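Local structure of Rod shape determining protein RodA (Thermus thermophilus, 6BAR) at residues G308-V313 / T328-S333; A282-L287 / S301-M306; L79-L84 / V144-L149; G155-L160 / V179-L184. The protein probably polymerises lipid-linked disaccharide precursors into peptidoglycan glycan strands during cell elongation, as an integral membrane glycosyltransferase of the SEDS family. All blocks are in the same frame, centred on the assembly; numbering follows the deposited sequence.

Contact 1. Residues G308-V313 / T328-S333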
loop_
_atom_site.group_PDB
_atom_site.type_symbol
_atom_site.label_atom_id
_atom_site.label_comp_id
_atom_site.label_asym_id
_atom_site.label_seq_id
_atom_site.Cartn_x
_atom_site.Cartn_y
_atom_site.Cartn_z
ATOM N N GLY A 308 -5.047 0.402 -5.049
ATOM C CA GLY A 308 -5.468 0.316 -6.434
ATOM C C GLY A 308 -4.401 0.770 -7.411
ATOM O O GLY A 308 -4.291 0.227 -8.514
ATOM N N PHE A 309 -3.586 1.752 -7.018
ATOM C CA PHE A 309 -2.567 2.259 -7.929
ATOM C C PHE A 309 -1.458 1.241 -8.135
ATOM O O PHE A 309 -0.980 1.069 -9.259
ATOM C CB PHE A 309 -1.990 3.577 -7.414
ATOM C CG PHE A 309 -1.007 4.216 -8.357
ATOM C CD1 PHE A 309 -1.449 4.955 -9.441
ATOM C CD2 PHE A 309 0.356 4.085 -8.155
ATOM C CE1 PHE A 309 -0.545 5.551 -10.310
ATOM C CE2 PHE A 309 1.265 4.678 -9.021
ATOM C CZ PHE A 309 0.811 5.411 -10.098
ATOM N N GLN A 310 -1.029 0.555 -7.070
ATOM C CA GLN A 310 -0.062 -0.522 -7.275
ATOM C C GLN A 310 -0.631 -1.599 -8.191
ATOM O O GLN A 310 0.071 -2.116 -9.077
ATOM C CB GLN A 310 0.365 -1.131 -5.945
ATOM C CG GLN A 310 1.091 -0.151 -5.068
ATOM C CD GLN A 310 1.948 -0.831 -4.030
ATOM O OE1 GLN A 310 2.236 -0.261 -2.977
ATOM N NE2 GLN A 310 2.370 -2.058 -4.321
ATOM N N VAL A 311 -1.912 -1.938 -8.010
ATOM C CA VAL A 311 -2.520 -2.961 -8.867
ATOM C C VAL A 311 -2.499 -2.520 -10.332
ATOM O O VAL A 311 -2.098 -3.280 -11.230
ATOM C CB VAL A 311 -3.946 -3.291 -8.391
ATOM C CG1 VAL A 311 -4.629 -4.215 -9.382
ATOM C CG2 VAL A 311 -3.900 -3.928 -7.013
ATOM N N VAL A 312 -2.923 -1.283 -10.603
ATOM C CA VAL A 312 -2.978 -0.854 -11.999
ATOM C C VAL A 312 -1.587 -0.591 -12.567
ATOM O O VAL A 312 -1.412 -0.622 -13.790
ATOM C CB VAL A 312 -3.890 0.374 -12.197
ATOM C CG1 VAL A 312 -5.330 0.034 -11.822
ATOM C CG2 VAL A 312 -3.380 1.576 -11.423
ATOM N N VAL A 313 -0.583 -0.353 -11.719
ATOM C CA VAL A 313 0.795 -0.266 -12.200
ATOM C C VAL A 313 1.265 -1.629 -12.689
ATOM O O VAL A 313 1.882 -1.752 -13.757
ATOM C CB VAL A 313 1.719 0.284 -11.100
ATOM C CG1 VAL A 313 3.161 -0.155 -11.339
ATOM C CG2 VAL A 313 1.633 1.799 -11.042
ATOM N N THR A 328 5.060 -4.657 -6.057
ATOM C CA THR A 328 4.427 -5.956 -6.190
ATOM C C THR A 328 2.911 -5.807 -6.202
ATOM O O THR A 328 2.352 -4.750 -5.897
ATOM C CB THR A 328 4.866 -6.887 -5.062
ATOM O OG1 THR A 328 4.752 -6.207 -3.808
ATOM C CG2 THR A 328 6.307 -7.317 -5.273
ATOM N N LEU A 329 2.250 -6.882 -6.596
ATOM C CA LEU A 329 0.809 -6.960 -6.472
ATOM C C LEU A 329 0.467 -7.193 -5.007
ATOM O O LEU A 329 0.854 -8.226 -4.451
ATOM C CB LEU A 329 0.268 -8.084 -7.336
ATOM C CG LEU A 329 -1.184 -7.942 -7.763
ATOM C CD1 LEU A 329 -1.375 -6.616 -8.473
ATOM C CD2 LEU A 329 -1.535 -9.091 -8.674
ATOM N N PRO A 330 -0.226 -6.267 -4.346
ATOM C CA PRO A 330 -0.404 -6.373 -2.889
ATOM C C PRO A 330 -1.190 -7.616 -2.481
ATOM O O PRO A 330 -2.206 -7.959 -3.091
ATOM C CB PRO A 330 -1.154 -5.082 -2.531
ATOM C CG PRO A 330 -1.715 -4.567 -3.835
ATOM C CD PRO A 330 -0.751 -5.003 -4.885
ATOM N N LEU A 331 -0.687 -8.292 -1.437
ATOM C CA LEU A 331 -1.269 -9.503 -0.852
ATOM C C LEU A 331 -1.107 -10.728 -1.749
ATOM O O LEU A 331 -1.333 -11.859 -1.304
ATOM C CB LEU A 331 -2.761 -9.307 -0.530
ATOM C CG LEU A 331 -3.189 -8.243 0.486
ATOM C CD1 LEU A 331 -4.694 -8.039 0.425
ATOM C CD2 LEU A 331 -2.756 -8.641 1.885
ATOM N N PHE A 332 -0.707 -10.524 -3.005
ATOM C CA PHE A 332 -0.660 -11.589 -4.002
ATOM C C PHE A 332 0.751 -11.933 -4.453
ATOM O O PHE A 332 1.126 -13.111 -4.474
ATOM C CB PHE A 332 -1.506 -11.200 -5.223
ATOM C CG PHE A 332 -1.663 -12.306 -6.228
ATOM C CD1 PHE A 332 -2.588 -13.317 -6.017
ATOM C CD2 PHE A 332 -0.891 -12.336 -7.384
ATOM C CE1 PHE A 332 -2.737 -14.340 -6.934
ATOM C CE2 PHE A 332 -1.037 -13.355 -8.310
ATOM C CZ PHE A 332 -1.961 -14.359 -8.084
ATOM N N SER A 333 1.545 -10.941 -4.841
ATOM C CA SER A 333 2.883 -11.221 -5.335
ATOM C C SER A 333 3.811 -11.616 -4.189
ATOM O O SER A 333 3.524 -11.384 -3.009
ATOM C CB SER A 333 3.446 -10.008 -6.078
ATOM O OG SER A 333 4.712 -10.302 -6.646
#
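Q310 and T328 make the polar part of this contact. The amide nitrogen NE2 of Q310 reaches T328 O at 3.1 Å, but the angle at the hydrogen is only 129°, so the bond is weak. A glutamine suits the place because its chain, extended beyond CG, can carry a donor from the helix to a carbonyl on the loop. N314, one turn further along the same helix, offers its ND2 to that carbonyl in a second weak bond and also takes up Q310 O.

The loop holds its shape through its own backbone. L329 O receives F332 N at 3.1 Å and S333 N at 2.8 Å, and P330 and L331 have the torsions of a type II beta turn, with proline in its usual second position and L331 at a positive phi of 72°. This turn lies on the path between helix 294-319 and helix 336-354 of the SEDS membrane bundle.

Apolar contact fills the rest. V311 turns CG2 to the proline ring, meeting P330 CG at 3.9 Å with the two groups roughly perpendicular, because CG1 takes the place anti to the backbone N (chi1 173°). L329 lays CD1 against the helix itself, 3.9 Å from V311 CA and 4.0 Å from V311 CG2. Y277 of helix 266-288 packs on both V311 and L329, and its hydroxyl bonds to P330 O.

Contact 2. Residues A282-L287 / S301-M306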
loop_
_atom_site.group_PDB
_atom_site.type_symbol
_atom_site.label_atom_id
_atom_site.label_comp_id
_atom_site.label_asym_id
_atom_site.label_seq_id
_atom_site.Cartn_x
_atom_site.Cartn_y
_atom_site.Cartn_z
ATOM N N ALA A 282 -13.741 -1.403 -3.825
ATOM C CA ALA A 282 -15.113 -0.966 -3.578
ATOM C C ALA A 282 -15.438 -0.960 -2.090
ATOM O O ALA A 282 -16.026 -0.002 -1.584
ATOM C CB ALA A 282 -16.103 -1.860 -4.327
ATOM N N ARG A 283 -15.079 -2.028 -1.373
ATOM C CA ARG A 283 -15.366 -2.066 0.057
ATOM C C ARG A 283 -14.558 -1.019 0.810
ATOM O O ARG A 283 -15.050 -0.438 1.783
ATOM C CB ARG A 283 -15.104 -3.460 0.625
ATOM C CG ARG A 283 -16.354 -4.346 0.712
ATOM C CD ARG A 283 -17.476 -3.684 1.514
ATOM N NE ARG A 283 -18.713 -4.469 1.512
ATOM C CZ ARG A 283 -19.070 -5.317 2.474
ATOM N NH1 ARG A 283 -20.215 -5.984 2.389
ATOM N NH2 ARG A 283 -18.283 -5.498 3.523
ATOM N N LEU A 284 -13.327 -0.746 0.370
ATOM C CA LEU A 284 -12.543 0.314 1.003
ATOM C C LEU A 284 -13.207 1.677 0.827
ATOM O O LEU A 284 -13.373 2.430 1.794
ATOM C CB LEU A 284 -11.121 0.335 0.440
ATOM C CG LEU A 284 -10.177 -0.754 0.949
ATOM C CD1 LEU A 284 -8.845 -0.697 0.228
ATOM C CD2 LEU A 284 -9.981 -0.613 2.451
ATOM N N PHE A 285 -13.599 2.014 -0.403
ATOM C CA PHE A 285 -14.256 3.300 -0.619
ATOM C C PHE A 285 -15.657 3.349 -0.007
ATOM O O PHE A 285 -16.154 4.441 0.284
ATOM C CB PHE A 285 -14.293 3.620 -2.118
ATOM C CG PHE A 285 -12.995 4.183 -2.647
ATOM C CD1 PHE A 285 -12.181 4.962 -1.838
ATOM C CD2 PHE A 285 -12.589 3.935 -3.949
ATOM C CE1 PHE A 285 -10.987 5.484 -2.319
ATOM C CE2 PHE A 285 -11.396 4.456 -4.434
ATOM C CZ PHE A 285 -10.595 5.230 -3.618
ATOM N N ALA A 286 -16.297 2.197 0.211
ATOM C CA ALA A 286 -17.575 2.169 0.914
ATOM C C ALA A 286 -17.384 2.420 2.403
ATOM O O ALA A 286 -18.164 3.154 3.018
ATOM C CB ALA A 286 -18.281 0.830 0.690
ATOM N N LEU A 287 -16.361 1.807 3.001
ATOM C CA LEU A 287 -16.032 2.119 4.384
ATOM C C LEU A 287 -15.594 3.568 4.528
ATOM O O LEU A 287 -15.839 4.185 5.571
ATOM C CB LEU A 287 -14.944 1.175 4.897
ATOM C CG LEU A 287 -15.281 -0.321 4.877
ATOM C CD1 LEU A 287 -14.297 -1.087 5.742
ATOM C CD2 LEU A 287 -16.719 -0.590 5.308
ATOM N N SER A 301 -9.537 6.692 2.093
ATOM C CA SER A 301 -9.497 6.877 0.646
ATOM C C SER A 301 -8.064 6.926 0.129
ATOM O O SER A 301 -7.777 6.395 -0.950
ATOM C CB SER A 301 -10.263 8.138 0.245
ATOM O OG SER A 301 -9.744 9.291 0.885
ATOM N N GLY A 302 -7.152 7.551 0.881
ATOM C CA GLY A 302 -5.748 7.533 0.492
ATOM C C GLY A 302 -5.190 6.125 0.444
ATOM O O GLY A 302 -4.483 5.754 -0.504
ATOM N N PHE A 303 -5.522 5.313 1.450
ATOM C CA PHE A 303 -5.063 3.927 1.464
ATOM C C PHE A 303 -5.579 3.161 0.248
ATOM O O PHE A 303 -4.809 2.484 -0.455
ATOM C CB PHE A 303 -5.505 3.245 2.761
ATOM C CG PHE A 303 -4.794 1.956 3.040
ATOM C CD1 PHE A 303 -3.613 1.946 3.763
ATOM C CD2 PHE A 303 -5.305 0.752 2.583
ATOM C CE1 PHE A 303 -2.954 0.758 4.023
ATOM C CE2 PHE A 303 -4.652 -0.441 2.844
ATOM C CZ PHE A 303 -3.476 -0.438 3.563
ATOM N N ALA A 304 -6.888 3.258 -0.014
ATOM C CA ALA A 304 -7.468 2.564 -1.162
ATOM C C ALA A 304 -6.846 3.037 -2.468
ATOM O O ALA A 304 -6.619 2.233 -3.383
ATOM C CB ALA A 304 -8.983 2.764 -1.195
ATOM N N GLY A 305 -6.568 4.339 -2.576
ATOM C CA GLY A 305 -5.909 4.846 -3.767
ATOM C C GLY A 305 -4.546 4.219 -3.981
ATOM O O GLY A 305 -4.239 3.731 -5.067
ATOM N N MET A 306 -3.709 4.227 -2.943
ATOM C CA MET A 306 -2.383 3.634 -3.076
ATOM C C MET A 306 -2.467 2.165 -3.483
ATOM O O MET A 306 -1.709 1.697 -4.350
ATOM C CB MET A 306 -1.618 3.794 -1.764
ATOM C CG MET A 306 -1.226 5.231 -1.468
ATOM S SD MET A 306 -0.197 5.393 0.002
ATOM C CE MET A 306 0.427 7.054 -0.228
#
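A304 is the bump of this interface, and L284 and F285 form the hollow that receives it. The methyl CB of A304 rests 3.6 Å from L284 CB on one flank, while on the other it sits over a face of the F285 ring. That second approach is a CH-pi contact, with the methyl 3.9 Å from the ring centroid, 26° off the normal, and displaced toward the rim. A side chain this small lets the two helices come close: their axes approach to 9.0 Å.

The segments belong to helices 266-288 and 294-319, consecutive in the chain, and they run antiparallel at 166° as the two legs of a transmembrane helical hairpin. Since F285 carries CG beside its own backbone N (chi1 -80°), the ring leans across to the neighbouring helix and brings its edge to S301, with CE1 3.6 Å from S301 CA in the ring plane. The end of the ring comes near the backbone of G305, with F285 CZ 4.3 Å from G305 N. The hydroxyl of S301 bonds back to R297 O and L298 O in its own helix, while its CB and CA are what meet CE1 of the ring. On the far flank of the bump, L284 CD1 touches the edge of the F303 ring loosely, 4.5 Å from CD2, and L284 also packs on L15 of helix 13-30.

Contact 3. Residues L79-L84 / V144-L149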
loop_
_atom_site.group_PDB
_atom_site.type_symbol
_atom_site.label_atom_id
_atom_site.label_comp_id
_atom_site.label_asym_id
_atom_site.label_seq_id
_atom_site.Cartn_x
_atom_site.Cartn_y
_atom_site.Cartn_z
ATOM N N LEU A 79 13.899 7.847 8.762
ATOM C CA LEU A 79 14.282 6.511 8.300
ATOM C C LEU A 79 14.537 6.465 6.794
ATOM O O LEU A 79 15.442 5.754 6.337
ATOM C CB LEU A 79 13.209 5.496 8.689
ATOM C CG LEU A 79 13.539 4.604 9.889
ATOM C CD1 LEU A 79 14.216 5.411 10.976
ATOM C CD2 LEU A 79 12.295 3.914 10.436
ATOM N N LEU A 80 13.744 7.194 6.006
ATOM C CA LEU A 80 14.061 7.366 4.594
ATOM C C LEU A 80 15.427 8.011 4.422
ATOM O O LEU A 80 16.203 7.624 3.541
ATOM C CB LEU A 80 12.989 8.212 3.907
ATOM C CG LEU A 80 11.695 7.495 3.551
ATOM C CD1 LEU A 80 10.746 8.434 2.831
ATOM C CD2 LEU A 80 12.000 6.281 2.700
ATOM N N ALA A 81 15.737 9.000 5.256
ATOM C CA ALA A 81 17.045 9.639 5.169
ATOM C C ALA A 81 18.158 8.680 5.574
ATOM O O ALA A 81 19.222 8.660 4.944
ATOM C CB ALA A 81 17.065 10.897 6.031
ATOM N N LEU A 82 17.919 7.861 6.606
ATOM C CA LEU A 82 18.930 6.941 7.115
ATOM C C LEU A 82 19.182 5.765 6.183
ATOM O O LEU A 82 20.302 5.239 6.152
ATOM C CB LEU A 82 18.519 6.410 8.488
ATOM C CG LEU A 82 19.577 5.531 9.150
ATOM C CD1 LEU A 82 20.790 6.383 9.465
ATOM C CD2 LEU A 82 19.046 4.842 10.401
ATOM N N VAL A 83 18.164 5.314 5.444
ATOM C CA VAL A 83 18.379 4.193 4.534
ATOM C C VAL A 83 19.348 4.580 3.417
ATOM O O VAL A 83 20.076 3.722 2.903
ATOM C CB VAL A 83 17.025 3.673 3.995
ATOM C CG1 VAL A 83 16.451 4.602 2.944
ATOM C CG2 VAL A 83 17.164 2.253 3.460
ATOM N N LEU A 84 19.410 5.866 3.061
ATOM C CA LEU A 84 20.355 6.312 2.045
ATOM C C LEU A 84 21.802 6.142 2.491
ATOM O O LEU A 84 22.694 5.973 1.651
ATOM C CB LEU A 84 20.090 7.772 1.692
ATOM C CG LEU A 84 18.712 8.054 1.099
ATOM C CD1 LEU A 84 18.501 9.547 0.900
ATOM C CD2 LEU A 84 18.555 7.308 -0.212
ATOM N N VAL A 144 8.842 12.264 -1.160
ATOM C CA VAL A 144 9.083 11.908 -2.558
ATOM C C VAL A 144 10.541 12.155 -2.935
ATOM O O VAL A 144 11.145 11.383 -3.693
ATOM C CB VAL A 144 8.114 12.673 -3.481
ATOM C CG1 VAL A 144 8.687 12.797 -4.885
ATOM C CG2 VAL A 144 6.766 11.965 -3.527
ATOM N N GLY A 145 11.135 13.220 -2.397
ATOM C CA GLY A 145 12.531 13.503 -2.676
ATOM C C GLY A 145 13.466 12.465 -2.089
ATOM O O GLY A 145 14.397 12.010 -2.756
ATOM N N LEU A 146 13.228 12.061 -0.836
ATOM C CA LEU A 146 14.038 10.990 -0.267
ATOM C C LEU A 146 13.728 9.638 -0.896
ATOM O O LEU A 146 14.532 8.709 -0.774
ATOM C CB LEU A 146 13.849 10.919 1.247
ATOM C CG LEU A 146 14.822 11.758 2.072
ATOM C CD1 LEU A 146 14.733 13.224 1.686
ATOM C CD2 LEU A 146 14.528 11.582 3.544
ATOM N N LEU A 147 12.581 9.500 -1.557
ATOM C CA LEU A 147 12.324 8.285 -2.315
ATOM C C LEU A 147 13.040 8.300 -3.660
ATOM O O LEU A 147 13.370 7.231 -4.180
ATOM C CB LEU A 147 10.815 8.076 -2.510
ATOM C CG LEU A 147 9.981 7.486 -1.363
ATOM C CD1 LEU A 147 8.500 7.416 -1.732
ATOM C CD2 LEU A 147 10.501 6.114 -0.937
ATOM N N LEU A 148 13.308 9.481 -4.226
ATOM C CA LEU A 148 14.028 9.562 -5.495
ATOM C C LEU A 148 15.545 9.527 -5.336
ATOM O O LEU A 148 16.245 9.272 -6.319
ATOM C CB LEU A 148 13.628 10.828 -6.262
ATOM C CG LEU A 148 12.180 10.858 -6.756
ATOM C CD1 LEU A 148 11.933 12.060 -7.655
ATOM C CD2 LEU A 148 11.829 9.565 -7.470
ATOM N N LEU A 149 16.068 9.767 -4.133
ATOM C CA LEU A 149 17.502 9.717 -3.873
ATOM C C LEU A 149 18.042 8.297 -3.747
ATOM O O LEU A 149 19.258 8.126 -3.608
ATOM C CB LEU A 149 17.830 10.489 -2.590
ATOM C CG LEU A 149 18.362 11.920 -2.686
ATOM C CD1 LEU A 149 17.431 12.814 -3.493
ATOM C CD2 LEU A 149 18.573 12.485 -1.292
HETATM O O HOH W 1 14.864 7.463 1.322
#
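L146 buries more surface here than any other residue, directing one branch into the neighbouring helix. Its CD2 methyl lies 3.7 Å from L80 CB and 3.6 Å from A81 CB, filling the dip between two successive residues; the small alanine there leaves room for a leucine methyl to settle against the backbone. One turn on, L84 forms a second patch: its CD1 meets L149 CD2 at 3.7 Å with the side chains at about a right angle, and its CD2 lies against the backbone carbonyl of L149, 3.6 Å from O. The two methyls of L84 thus let one side chain meet both a branch and the main chain of L149. A third patch joins L80 CD2 and L147 CD2 at 3.9 Å. The first bond of L147's side chain leads away from the other helix, but with CG anti to the carbonyl carbon (chi1 -80°) the branch end turns back to reach L80.

The polar contact is indirect. A single water is modelled between the helices, donating to both L80 O and L146 O, although at this resolution its short distances deserve little weight. The side-chain nitrogen of Q150 adds a weak bond to L146 O.

Helix 106-121 covers the flank where L80 and L147 meet. The two segments run nearly parallel, their axes 9.4 Å apart at an angle of 16°. They come from helices 69-86 and 131-148, which are separated in the chain by a small two-stranded hairpin and helix 106-121, an arrangement characteristic of side-by-side packing in a polytopic membrane helix bundle.

Contact 4. Residues G155-L160 / V179-L184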
loop_
_atom_site.group_PDB
_atom_site.type_symbol
_atom_site.label_atom_id
_atom_site.label_comp_id
_atom_site.label_asym_id
_atom_site.label_seq_id
_atom_site.Cartn_x
_atom_site.Cartn_y
_atom_site.Cartn_z
ATOM N N GLY A 155 7.642 3.501 -5.467
ATOM C CA GLY A 155 7.108 4.009 -4.219
ATOM C C GLY A 155 6.823 5.494 -4.265
ATOM O O GLY A 155 5.861 5.960 -3.652
ATOM N N ALA A 156 7.643 6.257 -4.992
ATOM C CA ALA A 156 7.349 7.675 -5.169
ATOM C C ALA A 156 6.020 7.871 -5.885
ATOM O O ALA A 156 5.222 8.733 -5.499
ATOM C CB ALA A 156 8.481 8.362 -5.929
ATOM N N LEU A 157 5.757 7.071 -6.923
ATOM C CA LEU A 157 4.480 7.157 -7.624
ATOM C C LEU A 157 3.319 6.800 -6.708
ATOM O O LEU A 157 2.292 7.487 -6.704
ATOM C CB LEU A 157 4.479 6.245 -8.849
ATOM C CG LEU A 157 5.299 6.728 -10.037
ATOM C CD1 LEU A 157 5.157 5.748 -11.182
ATOM C CD2 LEU A 157 4.860 8.116 -10.454
ATOM N N VAL A 158 3.458 5.717 -5.936
ATOM C CA VAL A 158 2.397 5.321 -5.010
ATOM C C VAL A 158 2.108 6.443 -4.026
ATOM O O VAL A 158 0.951 6.828 -3.814
ATOM C CB VAL A 158 2.773 4.025 -4.274
ATOM C CG1 VAL A 158 1.685 3.655 -3.290
ATOM C CG2 VAL A 158 2.986 2.907 -5.262
ATOM N N VAL A 159 3.160 6.984 -3.412
ATOM C CA VAL A 159 2.998 8.048 -2.426
ATOM C C VAL A 159 2.313 9.258 -3.048
ATOM O O VAL A 159 1.319 9.772 -2.515
ATOM C CB VAL A 159 4.363 8.423 -1.823
ATOM C CG1 VAL A 159 4.266 9.737 -1.070
ATOM C CG2 VAL A 159 4.856 7.309 -0.908
ATOM N N LEU A 160 2.838 9.732 -4.181
ATOM C CA LEU A 160 2.288 10.925 -4.812
ATOM C C LEU A 160 0.833 10.718 -5.205
ATOM O O LEU A 160 -0.002 11.609 -5.007
ATOM C CB LEU A 160 3.127 11.307 -6.032
ATOM C CG LEU A 160 2.866 12.680 -6.657
ATOM C CD1 LEU A 160 2.841 13.774 -5.592
ATOM C CD2 LEU A 160 3.918 12.989 -7.707
ATOM N N VAL A 179 0.035 16.618 -12.545
ATOM C CA VAL A 179 1.156 17.017 -13.388
ATOM C C VAL A 179 2.446 16.384 -12.880
ATOM O O VAL A 179 3.170 15.717 -13.629
ATOM C CB VAL A 179 1.262 18.551 -13.441
ATOM C CG1 VAL A 179 2.558 18.973 -14.111
ATOM C CG2 VAL A 179 0.064 19.130 -14.167
ATOM N N GLY A 180 2.751 16.591 -11.597
ATOM C CA GLY A 180 3.929 15.971 -11.017
ATOM C C GLY A 180 3.932 14.463 -11.154
ATOM O O GLY A 180 4.980 13.860 -11.406
ATOM N N LEU A 181 2.760 13.838 -11.023
ATOM C CA LEU A 181 2.673 12.383 -11.080
ATOM C C LEU A 181 3.015 11.868 -12.471
ATOM O O LEU A 181 3.858 10.978 -12.629
ATOM C CB LEU A 181 1.269 11.934 -10.669
ATOM C CG LEU A 181 1.029 10.428 -10.553
ATOM C CD1 LEU A 181 1.754 9.863 -9.342
ATOM C CD2 LEU A 181 -0.459 10.110 -10.490
ATOM N N PHE A 182 2.368 12.422 -13.495
ATOM C CA PHE A 182 2.640 11.983 -14.856
ATOM C C PHE A 182 4.064 12.318 -15.286
ATOM O O PHE A 182 4.684 11.535 -16.016
ATOM C CB PHE A 182 1.629 12.604 -15.817
ATOM C CG PHE A 182 1.907 12.301 -17.249
ATOM C CD1 PHE A 182 2.400 13.283 -18.093
ATOM C CD2 PHE A 182 1.704 11.027 -17.749
ATOM C CE1 PHE A 182 2.668 13.004 -19.414
ATOM C CE2 PHE A 182 1.967 10.740 -19.068
ATOM C CZ PHE A 182 2.451 11.732 -19.904
ATOM N N ALA A 183 4.607 13.457 -14.843
ATOM C CA ALA A 183 5.977 13.796 -15.222
ATOM C C ALA A 183 6.978 12.845 -14.581
ATOM O O ALA A 183 7.935 12.409 -15.228
ATOM C CB ALA A 183 6.291 15.239 -14.833
ATOM N N LEU A 184 6.773 12.520 -13.305
ATOM C CA LEU A 184 7.629 11.547 -12.643
ATOM C C LEU A 184 7.486 10.165 -13.270
ATOM O O LEU A 184 8.465 9.413 -13.343
ATOM C CB LEU A 184 7.294 11.515 -11.154
ATOM C CG LEU A 184 8.173 10.683 -10.226
ATOM C CD1 LEU A 184 9.625 11.082 -10.387
ATOM C CD2 LEU A 184 7.715 10.870 -8.788
#
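The backbone bond from L160 N to A156 O, 2.9 Å long, joins two of the residues that face helix 179-184, and its counterpart from L184 N to G180 O does the same on the other side. Such main-chain bonds satisfy the polar groups inside each helix, so the side chains that meet can be aliphatic throughout, as suits the membrane. The helices, 153-170 and 175-184, follow one another in the chain and pack antiparallel at 165°, forming a helical hairpin whose axes come within 10.0 Å of each other in these segments.

L181 is the central filler. Its CD1 lies between two residues one turn apart, 3.7 Å from L157 CD2 and 3.9 Å from L160 CB, and also rests on the carbonyl oxygen of L157. L160 and L181 lie alongside, pointing opposite ways: L160 reaches the main chain of L181, while L181 stops at the side chain of L160. L160 has CG anti to the backbone N (chi1 -168°), which carries CD2 over to the opposite main chain, 3.6 Å from L181 N. G180, having no side chain, presents its own backbone to the same methyl. L157 takes the other common leucine shape, CG beside the backbone N (chi1 -74°), and its CD2 comes between L181 and L184.

On the flank, L148 of helix 131-148 packs on both A156 and L184. Small A156 leaves space for a leucine branch: its CB meets L184 CD2 at 3.9 Å.

In the fold
Contacts 1 and 2 share helix 294-319, using neighbouring turns of it, and their centres lie 14 Å apart. This helix also meets contact 4: F309 CE2 approaches L157 CB at 3.6 Å, Q310 CG lies 3.6 Å from V158 CG2, and M306 CE is 3.5 Å from V159 CA. L147 CD1 of contact 3 packs 3.6 Å from A156 N of contact 4. Contacts 2 and 3, with centres 26 Å apart, stand on opposite sides of the chain's centre; contact 4 touches both, through M306 and L147. Bound monoolein comes about 9 Å from the side chain of F303 in contact 2 and about 11 Å from that of T328 in contact 1, touching neither.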